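Local coordinates for effector protein Lem4 (lpg1101) (Legionella pneumophila subsp. pneumophila, PDB 6CGK) that dephosphorylates phosphotyrosine as a membrane-associated effector phosphatase, here represented by its magnesium-binding haloacid dehalogenase domain in an inactivated form with phosphate bound, at residues Asn82-Gln87 with Lys193-Asn198; Tyr100-Leu105 with Ile115-Arg120. The protein carries 1 engineered substitution. One frame throughout, in Å; residues are numbered along the deposited sequence.

Contact 1: Asn82-Gln87 with Lys193-Asn198; sequences NKLHPQ and KEILTN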
ATOM      1  N   ASN A  82      -3.501   6.640  -8.418  1.00 34.15           N
ATOM      2  CA  ASN A  82      -4.830   6.149  -8.795  1.00 32.11           C
ATOM      3  C   ASN A  82      -5.220   6.611 -10.191  1.00 36.32           C
ATOM      4  O   ASN A  82      -5.893   5.883 -10.937  1.00 38.24           O
ATOM      5  CB  ASN A  82      -5.886   6.643  -7.798  1.00 34.95           C
ATOM      6  CG  ASN A  82      -6.077   5.712  -6.607  1.00 33.41           C
ATOM      7  OD1 ASN A  82      -5.704   4.527  -6.622  1.00 32.96           O
ATOM      8  ND2 ASN A  82      -6.665   6.262  -5.541  1.00 33.44           N
ATOM      9  N   LYS A  83      -4.842   7.839 -10.557  1.00 44.23           N
ATOM     10  CA  LYS A  83      -5.219   8.346 -11.873  1.00 40.56           C
ATOM     11  C   LYS A  83      -4.452   7.643 -12.993  1.00 39.44           C
ATOM     12  O   LYS A  83      -4.893   7.692 -14.143  1.00 41.68           O
ATOM     13  CB  LYS A  83      -5.009   9.865 -11.957  1.00 46.11           C
ATOM     14  CG  LYS A  83      -5.887  10.704 -10.983  1.00 45.79           C
ATOM     15  CD  LYS A  83      -5.437  12.183 -10.918  1.00 50.96           C
ATOM     16  CE  LYS A  83      -6.345  13.084 -10.077  1.00 57.39           C
ATOM     17  NZ  LYS A  83      -5.975  13.074  -8.615  1.00 66.13           N
ATOM     18  N   LEU A  84      -3.330   6.989 -12.679  1.00 35.28           N
ATOM     19  CA  LEU A  84      -2.596   6.231 -13.688  1.00 39.33           C
ATOM     20  C   LEU A  84      -3.153   4.834 -13.895  1.00 43.57           C
ATOM     21  O   LEU A  84      -2.613   4.090 -14.718  1.00 43.89           O
ATOM     22  CB  LEU A  84      -1.118   6.118 -13.312  1.00 40.29           C
ATOM     23  CG  LEU A  84      -0.349   7.417 -13.078  1.00 41.37           C
ATOM     24  CD1 LEU A  84       1.068   7.053 -12.639  1.00 40.08           C
ATOM     25  CD2 LEU A  84      -0.342   8.278 -14.335  1.00 44.83           C
ATOM     26  N   HIS A  85      -4.182   4.451 -13.151  1.00 38.23           N
ATOM     27  CA  HIS A  85      -4.803   3.152 -13.361  1.00 40.95           C
ATOM     28  C   HIS A  85      -5.436   3.114 -14.750  1.00 41.86           C
ATOM     29  O   HIS A  85      -6.032   4.109 -15.183  1.00 42.23           O
ATOM     30  CB  HIS A  85      -5.862   2.916 -12.282  1.00 40.29           C
ATOM     31  CG  HIS A  85      -6.466   1.546 -12.300  1.00 35.66           C
ATOM     32  ND1 HIS A  85      -7.562   1.228 -13.072  1.00 42.72           N
ATOM     33  CD2 HIS A  85      -6.145   0.418 -11.617  1.00 41.29           C
ATOM     34  CE1 HIS A  85      -7.887  -0.037 -12.869  1.00 43.29           C
ATOM     35  NE2 HIS A  85      -7.036  -0.553 -12.003  1.00 41.13           N
ATOM     36  N   PRO A  86      -5.343   1.985 -15.482  1.00 42.25           N
ATOM     37  CA  PRO A  86      -4.770   0.681 -15.135  1.00 43.33           C
ATOM     38  C   PRO A  86      -3.315   0.491 -15.550  1.00 48.06           C
ATOM     39  O   PRO A  86      -2.817  -0.631 -15.402  1.00 43.55           O
ATOM     40  CB  PRO A  86      -5.665  -0.291 -15.903  1.00 38.91           C
ATOM     41  CG  PRO A  86      -5.989   0.454 -17.159  1.00 39.42           C
ATOM     42  CD  PRO A  86      -6.057   1.931 -16.772  1.00 46.68           C
ATOM     43  N   GLN A  87      -2.646   1.537 -16.050  1.00 37.41           N
ATOM     44  CA  GLN A  87      -1.253   1.360 -16.466  1.00 39.52           C
ATOM     45  C   GLN A  87      -0.348   1.013 -15.283  1.00 35.54           C
ATOM     46  O   GLN A  87       0.680   0.342 -15.462  1.00 34.67           O
ATOM     47  CB  GLN A  87      -0.736   2.613 -17.175  1.00 43.17           C
ATOM     48  CG  GLN A  87      -0.977   2.638 -18.679  1.00 56.06           C
ATOM     49  CD  GLN A  87      -2.324   3.211 -19.055  1.00 66.50           C
ATOM     50  OE1 GLN A  87      -3.012   3.813 -18.231  1.00 74.57           O
ATOM     51  NE2 GLN A  87      -2.705   3.041 -20.316  1.00 80.51           N
ATOM     52  N   LYS A 193       7.907  10.661  -9.825  1.00 42.14           N
ATOM     53  CA  LYS A 193       8.775  10.870 -10.971  1.00 47.62           C
ATOM     54  C   LYS A 193       9.353   9.542 -11.454  1.00 49.12           C
ATOM     55  O   LYS A 193       9.452   9.307 -12.663  1.00 47.65           O
ATOM     56  CB  LYS A 193       9.877  11.868 -10.612  1.00 46.74           C
ATOM     57  CG  LYS A 193      10.846  12.122 -11.743  1.00 54.22           C
ATOM     58  CD  LYS A 193      11.972  13.030 -11.313  1.00 58.80           C
ATOM     59  CE  LYS A 193      11.462  14.386 -10.883  1.00 60.68           C
ATOM     60  NZ  LYS A 193      12.528  15.392 -11.128  1.00 65.96           N
ATOM     61  N   GLU A 194       9.701   8.646 -10.521  1.00 44.90           N
ATOM     62  CA  GLU A 194      10.262   7.349 -10.901  1.00 42.32           C
ATOM     63  C   GLU A 194       9.252   6.508 -11.679  1.00 39.41           C
ATOM     64  O   GLU A 194       9.609   5.857 -12.669  1.00 43.96           O
ATOM     65  CB  GLU A 194      10.740   6.583  -9.659  1.00 43.29           C
ATOM     66  CG  GLU A 194      11.912   7.214  -8.886  1.00 48.09           C
ATOM     67  CD  GLU A 194      12.376   6.359  -7.689  1.00 58.20           C
ATOM     68  OE1 GLU A 194      11.596   5.493  -7.213  1.00 45.54           O
ATOM     69  OE2 GLU A 194      13.523   6.560  -7.223  1.00 62.34           O
ATOM     70  N   ILE A 195       7.988   6.494 -11.246  1.00 37.93           N
ATOM     71  CA  ILE A 195       6.961   5.802 -12.025  1.00 37.53           C
ATOM     72  C   ILE A 195       6.921   6.351 -13.447  1.00 42.13           C
ATOM     73  O   ILE A 195       7.046   5.608 -14.426  1.00 39.51           O
ATOM     74  CB  ILE A 195       5.585   5.924 -11.355  1.00 36.06           C
ATOM     75  CG1 ILE A 195       5.567   5.191 -10.019  1.00 34.63           C
ATOM     76  CG2 ILE A 195       4.515   5.377 -12.275  1.00 41.02           C
ATOM     77  CD1 ILE A 195       4.331   5.518  -9.178  1.00 34.97           C
ATOM     78  N   LEU A 196       6.747   7.668 -13.583  1.00 43.26           N
ATOM     79  CA  LEU A 196       6.585   8.255 -14.911  1.00 42.03           C
ATOM     80  C   LEU A 196       7.825   8.047 -15.772  1.00 43.72           C
ATOM     81  O   LEU A 196       7.722   7.866 -16.992  1.00 46.52           O
ATOM     82  CB  LEU A 196       6.276   9.751 -14.796  1.00 51.12           C
ATOM     83  CG  LEU A 196       4.948  10.159 -14.164  1.00 50.82           C
ATOM     84  CD1 LEU A 196       4.743  11.658 -14.347  1.00 47.69           C
ATOM     85  CD2 LEU A 196       3.801   9.391 -14.786  1.00 51.32           C
ATOM     86  N   THR A 197       9.009   8.104 -15.155  1.00 54.19           N
ATOM     87  CA  THR A 197      10.257   7.906 -15.895  1.00 57.84           C
ATOM     88  C   THR A 197      10.418   6.474 -16.390  1.00 56.24           C
ATOM     89  O   THR A 197      11.106   6.247 -17.387  1.00 58.50           O
ATOM     90  CB  THR A 197      11.464   8.276 -15.023  1.00 65.71           C
ATOM     91  OG1 THR A 197      11.352   9.640 -14.590  1.00 67.26           O
ATOM     92  CG2 THR A 197      12.747   8.109 -15.806  1.00 61.67           C
ATOM     93  N   ASN A 198       9.811   5.497 -15.720  1.00 48.79           N
ATOM     94  CA  ASN A 198      10.010   4.096 -16.059  1.00 50.03           C
ATOM     95  C   ASN A 198       8.788   3.419 -16.671  1.00 55.33           C
ATOM     96  O   ASN A 198       8.865   2.236 -17.000  1.00 57.09           O
ATOM     97  CB  ASN A 198      10.445   3.309 -14.816  1.00 57.40           C
ATOM     98  CG  ASN A 198      11.814   3.716 -14.320  1.00 57.78           C
ATOM     99  OD1 ASN A 198      12.826   3.202 -14.778  1.00 67.45           O
ATOM    100  ND2 ASN A 198      11.851   4.642 -13.375  1.00 55.05           N
TER
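Leu84 lays one methyl, CD1, against two neighbouring side chains of helix 188-198 and so makes the whole contact. That methyl lies 3.9 Å from Ile195 CG2, the two side chains meeting at a slant, and 4.2 Å from Leu196 CD2, where they cross at about a right angle. No hydrogen bond spans the gap; the backbones stay well apart, with the CA atoms of Leu84 and Leu196 separated by 9.5 Å. In Ile195 the CG2 branch stands anti to the backbone N (CG1 at chi1 -66°), and it is this branch that meets the leucine. A type I turn from Asn82 to His85, closed by His85 N to Asn82 O at 3.1 Å, carries Leu84 at its third position and faces it to the helix. Around this point Tyr206 also touches Leu84, while Phe77 and Val81 of helix 72-82 pack on Ile195, extending the apolar patch. Further along, Asn198 ND2 donates a nearly straight bond of 2.6 Å to Glu194 O, tying its amide to the last turn of the helix. Remote from the magnesium site, the arrangement joins an alpha-to-beta connection to the penultimate helix, 188-198, on the flank of a Rossmann-like, three-layered HAD domain.

Contact 2: Tyr100-Leu105 with Ile115-Arg120; sequences YIKALL and IIIYPR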
ATOM      1  N   TYR A 100      -9.270  -1.388   8.976  1.00 23.90           N
ATOM      2  CA  TYR A 100      -8.576  -0.185   9.436  1.00 23.53           C
ATOM      3  C   TYR A 100      -7.955   0.535   8.245  1.00 23.31           C
ATOM      4  O   TYR A 100      -8.022   1.770   8.138  1.00 23.51           O
ATOM      5  CB  TYR A 100      -7.509  -0.563  10.457  1.00 23.33           C
ATOM      6  CG  TYR A 100      -6.743   0.595  11.055  1.00 24.68           C
ATOM      7  CD1 TYR A 100      -7.342   1.425  12.015  1.00 21.78           C
ATOM      8  CD2 TYR A 100      -5.419   0.851  10.673  1.00 25.21           C
ATOM      9  CE1 TYR A 100      -6.632   2.477  12.590  1.00 26.28           C
ATOM     10  CE2 TYR A 100      -4.698   1.888  11.241  1.00 24.73           C
ATOM     11  CZ  TYR A 100      -5.318   2.705  12.204  1.00 27.89           C
ATOM     12  OH  TYR A 100      -4.616   3.734  12.801  1.00 30.71           O
ATOM     13  N   ILE A 101      -7.328  -0.231   7.352  1.00 23.03           N
ATOM     14  CA  ILE A 101      -6.744   0.350   6.149  1.00 22.60           C
ATOM     15  C   ILE A 101      -7.814   1.041   5.324  1.00 23.88           C
ATOM     16  O   ILE A 101      -7.644   2.195   4.927  1.00 23.33           O
ATOM     17  CB  ILE A 101      -5.986  -0.722   5.352  1.00 20.64           C
ATOM     18  CG1 ILE A 101      -4.824  -1.217   6.208  1.00 23.21           C
ATOM     19  CG2 ILE A 101      -5.589  -0.138   3.952  1.00 23.05           C
ATOM     20  CD1 ILE A 101      -4.097  -2.507   5.634  1.00 22.29           C
ATOM     21  N   LYS A 102      -8.936   0.357   5.052  1.00 23.25           N
ATOM     22  CA  LYS A 102     -10.006   0.996   4.275  1.00 19.88           C
ATOM     23  C   LYS A 102     -10.530   2.240   4.968  1.00 22.40           C
ATOM     24  O   LYS A 102     -10.834   3.245   4.313  1.00 25.33           O
ATOM     25  CB  LYS A 102     -11.170   0.025   4.034  1.00 21.45           C
ATOM     26  CG  LYS A 102     -10.813  -1.132   3.082  1.00 24.61           C
ATOM     27  CD  LYS A 102     -12.017  -2.033   2.851  1.00 26.24           C
ATOM     28  CE  LYS A 102     -11.756  -3.085   1.786  1.00 34.81           C
ATOM     29  NZ  LYS A 102     -12.944  -3.980   1.701  1.00 39.76           N
ATOM     30  N   ALA A 103     -10.687   2.180   6.300  1.00 21.93           N
ATOM     31  CA  ALA A 103     -11.194   3.333   7.020  1.00 23.73           C
ATOM     32  C   ALA A 103     -10.291   4.540   6.822  1.00 23.98           C
ATOM     33  O   ALA A 103     -10.762   5.654   6.585  1.00 28.18           O
ATOM     34  CB  ALA A 103     -11.321   2.990   8.525  1.00 24.05           C
ATOM     35  N   LEU A 104      -8.981   4.360   6.990  1.00 23.34           N
ATOM     36  CA  LEU A 104      -8.096   5.525   6.883  1.00 24.38           C
ATOM     37  C   LEU A 104      -8.097   6.077   5.456  1.00 22.99           C
ATOM     38  O   LEU A 104      -8.138   7.297   5.259  1.00 25.59           O
ATOM     39  CB  LEU A 104      -6.663   5.160   7.300  1.00 24.65           C
ATOM     40  CG  LEU A 104      -6.462   5.469   8.803  1.00 27.52           C
ATOM     41  CD1 LEU A 104      -7.456   4.715   9.662  1.00 27.13           C
ATOM     42  CD2 LEU A 104      -5.036   5.154   9.232  1.00 29.29           C
ATOM     43  N   LEU A 105      -8.043   5.204   4.455  1.00 26.04           N
ATOM     44  CA  LEU A 105      -8.201   5.683   3.076  1.00 24.95           C
ATOM     45  C   LEU A 105      -9.495   6.483   2.915  1.00 28.34           C
ATOM     46  O   LEU A 105      -9.510   7.566   2.305  1.00 29.61           O
ATOM     47  CB  LEU A 105      -8.168   4.495   2.128  1.00 25.93           C
ATOM     48  CG  LEU A 105      -6.819   3.748   2.112  1.00 25.29           C
ATOM     49  CD1 LEU A 105      -6.926   2.402   1.360  1.00 24.09           C
ATOM     50  CD2 LEU A 105      -5.712   4.625   1.512  1.00 27.97           C
ATOM     51  N   ILE A 115      -7.374  -0.412  -5.586  1.00 28.37           N
ATOM     52  CA  ILE A 115      -6.203  -0.797  -4.806  1.00 29.13           C
ATOM     53  C   ILE A 115      -6.435  -2.188  -4.242  1.00 26.45           C
ATOM     54  O   ILE A 115      -7.483  -2.457  -3.635  1.00 30.96           O
ATOM     55  CB  ILE A 115      -5.947   0.218  -3.676  1.00 27.20           C
ATOM     56  CG1 ILE A 115      -5.638   1.589  -4.271  1.00 30.34           C
ATOM     57  CG2 ILE A 115      -4.815  -0.297  -2.733  1.00 23.85           C
ATOM     58  CD1 ILE A 115      -5.543   2.712  -3.214  1.00 28.85           C
ATOM     59  N   ILE A 116      -5.445  -3.073  -4.415  1.00 23.70           N
ATOM     60  CA  ILE A 116      -5.488  -4.405  -3.830  1.00 22.26           C
ATOM     61  C   ILE A 116      -4.858  -4.358  -2.447  1.00 26.16           C
ATOM     62  O   ILE A 116      -3.749  -3.839  -2.277  1.00 30.32           O
ATOM     63  CB  ILE A 116      -4.757  -5.413  -4.731  1.00 24.99           C
ATOM     64  CG1 ILE A 116      -5.471  -5.513  -6.075  1.00 30.67           C
ATOM     65  CG2 ILE A 116      -4.666  -6.773  -4.024  1.00 29.59           C
ATOM     66  CD1 ILE A 116      -4.963  -6.630  -6.915  1.00 40.52           C
ATOM     67  N   ILE A 117      -5.570  -4.879  -1.455  1.00 26.56           N
ATOM     68  CA  ILE A 117      -5.111  -4.868  -0.071  1.00 21.80           C
ATOM     69  C   ILE A 117      -4.899  -6.310   0.369  1.00 27.47           C
ATOM     70  O   ILE A 117      -5.843  -7.114   0.359  1.00 25.08           O
ATOM     71  CB  ILE A 117      -6.109  -4.158   0.860  1.00 24.09           C
ATOM     72  CG1 ILE A 117      -6.269  -2.691   0.459  1.00 26.68           C
ATOM     73  CG2 ILE A 117      -5.641  -4.314   2.312  1.00 23.85           C
ATOM     74  CD1 ILE A 117      -7.436  -2.007   1.200  1.00 26.65           C
ATOM     75  N   TYR A 118      -3.670  -6.630   0.773  1.00 24.51           N
ATOM     76  CA  TYR A 118      -3.354  -7.936   1.364  1.00 22.25           C
ATOM     77  C   TYR A 118      -3.096  -7.718   2.840  1.00 25.60           C
ATOM     78  O   TYR A 118      -2.007  -7.252   3.221  1.00 26.63           O
ATOM     79  CB  TYR A 118      -2.138  -8.581   0.697  1.00 23.33           C
ATOM     80  CG  TYR A 118      -2.395  -8.999  -0.723  1.00 23.57           C
ATOM     81  CD1 TYR A 118      -3.425  -9.882  -1.044  1.00 28.50           C
ATOM     82  CD2 TYR A 118      -1.601  -8.512  -1.744  1.00 27.76           C
ATOM     83  CE1 TYR A 118      -3.641 -10.284  -2.418  1.00 30.76           C
ATOM     84  CE2 TYR A 118      -1.796  -8.923  -3.076  1.00 27.22           C
ATOM     85  CZ  TYR A 118      -2.817  -9.794  -3.394  1.00 33.63           C
ATOM     86  OH  TYR A 118      -2.996 -10.164  -4.736  1.00 33.21           O
ATOM     87  N   PRO A 119      -4.070  -8.011   3.699  1.00 27.56           N
ATOM     88  CA  PRO A 119      -4.007  -7.581   5.104  1.00 26.21           C
ATOM     89  C   PRO A 119      -3.833  -8.738   6.078  1.00 27.16           C
ATOM     90  O   PRO A 119      -3.663  -9.892   5.649  1.00 29.09           O
ATOM     91  CB  PRO A 119      -5.370  -6.917   5.292  1.00 29.25           C
ATOM     92  CG  PRO A 119      -6.290  -7.917   4.543  1.00 28.41           C
ATOM     93  CD  PRO A 119      -5.434  -8.427   3.328  1.00 28.98           C
ATOM     94  N   ARG A 120      -3.886  -8.476   7.387  1.00 25.11           N
ATOM     95  CA  ARG A 120      -3.877  -9.598   8.304  1.00 29.85           C
ATOM     96  C   ARG A 120      -5.173 -10.392   8.147  1.00 29.73           C
ATOM     97  O   ARG A 120      -6.153  -9.920   7.550  1.00 31.12           O
ATOM     98  CB  ARG A 120      -3.690  -9.127   9.754  1.00 45.67           C
ATOM     99  CG  ARG A 120      -4.968  -8.834  10.475  1.00 45.56           C
ATOM    100  CD  ARG A 120      -4.747  -8.612  12.020  1.00 41.28           C
ATOM    101  NE  ARG A 120      -4.348  -9.784  12.799  1.00 50.58           N
ATOM    102  CZ  ARG A 120      -5.190 -10.645  13.380  1.00 58.96           C
ATOM    103  NH1 ARG A 120      -4.720 -11.666  14.084  1.00 72.06           N
ATOM    104  NH2 ARG A 120      -6.503 -10.499  13.257  1.00 60.16           N
TER
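With CG1 of both Ile101 and Ile117 anti to the carbonyl carbon (chi1 -64° and -62°), the CG2 methyl of each stands anti to its own backbone N, and both chains run on extended to CD1. In this shape the two isoleucines slide past each other in opposite directions, each offering its delta methyl to the other's gamma methyl: Ile101 CG2 lies 3.8 Å from Ile117 CD1, and Ile101 CD1 lies 4.1 Å from Ile117 CG2. The same delta methyl of Ile117 also meets Lys102 CG at 4.0 Å and, more loosely, Leu105 CD1 at 4.4 Å. One strand residue is thus received by three residues of a helix, all through aliphatic carbon and without a hydrogen bond across the gap.

This is the packing of helix against sheet in a beta-alpha-beta unit, strand 89-93, helix 98-107 and strand 116-118, the repeating element of the Rossmann-like HAD core. The axis of helical segment 100-105 passes 10.6 Å from that of strand 116-118, their directions differing by 141°, as expected where the helix returns the chain between parallel strands. Strand 116-118 forms one outer edge of the sheet, and its Ile116 and Tyr118 bond through their backbones to strand 89-93 and Ser94.

Only the aliphatic part of Lys102 joins the apolar contact: its extended chain takes NZ to a salt bridge with Glu98, one helical turn earlier. Tyr118 points its CB away from the helix, and its OH is hydrogen-bonded to ND1 of His139. Toward the active site, the side chain of Ile101 comes to about 6 Å from that of the magnesium ligand Asp25, and to about the same distance from the bound phosphate.

In the fold
From the N terminus the chain lays down strand 19-23, whose last residue, the engineered Asn23, is a magnesium ligand here, and then reaches helix 72-82. The turn that follows, 82-87, opens the long loop of contact 1, which closes 106 residues later on helix 188-198. Within that loop lies all of contact 2: after strand 89-93 the chain enters helix 98-107 and, ten residues beyond Leu105, reaches segment 115-120, which holds strand 116-118. The short closure is thus nested in the long one, and the two do not cross. Their centres lie 21 Å apart, yet Asn82 OD1 touches Ile115 CG1 at 3.8 Å. Contact 2 ties a helix to the sheet edge; contact 1 brings in helix 188-198, the last but one.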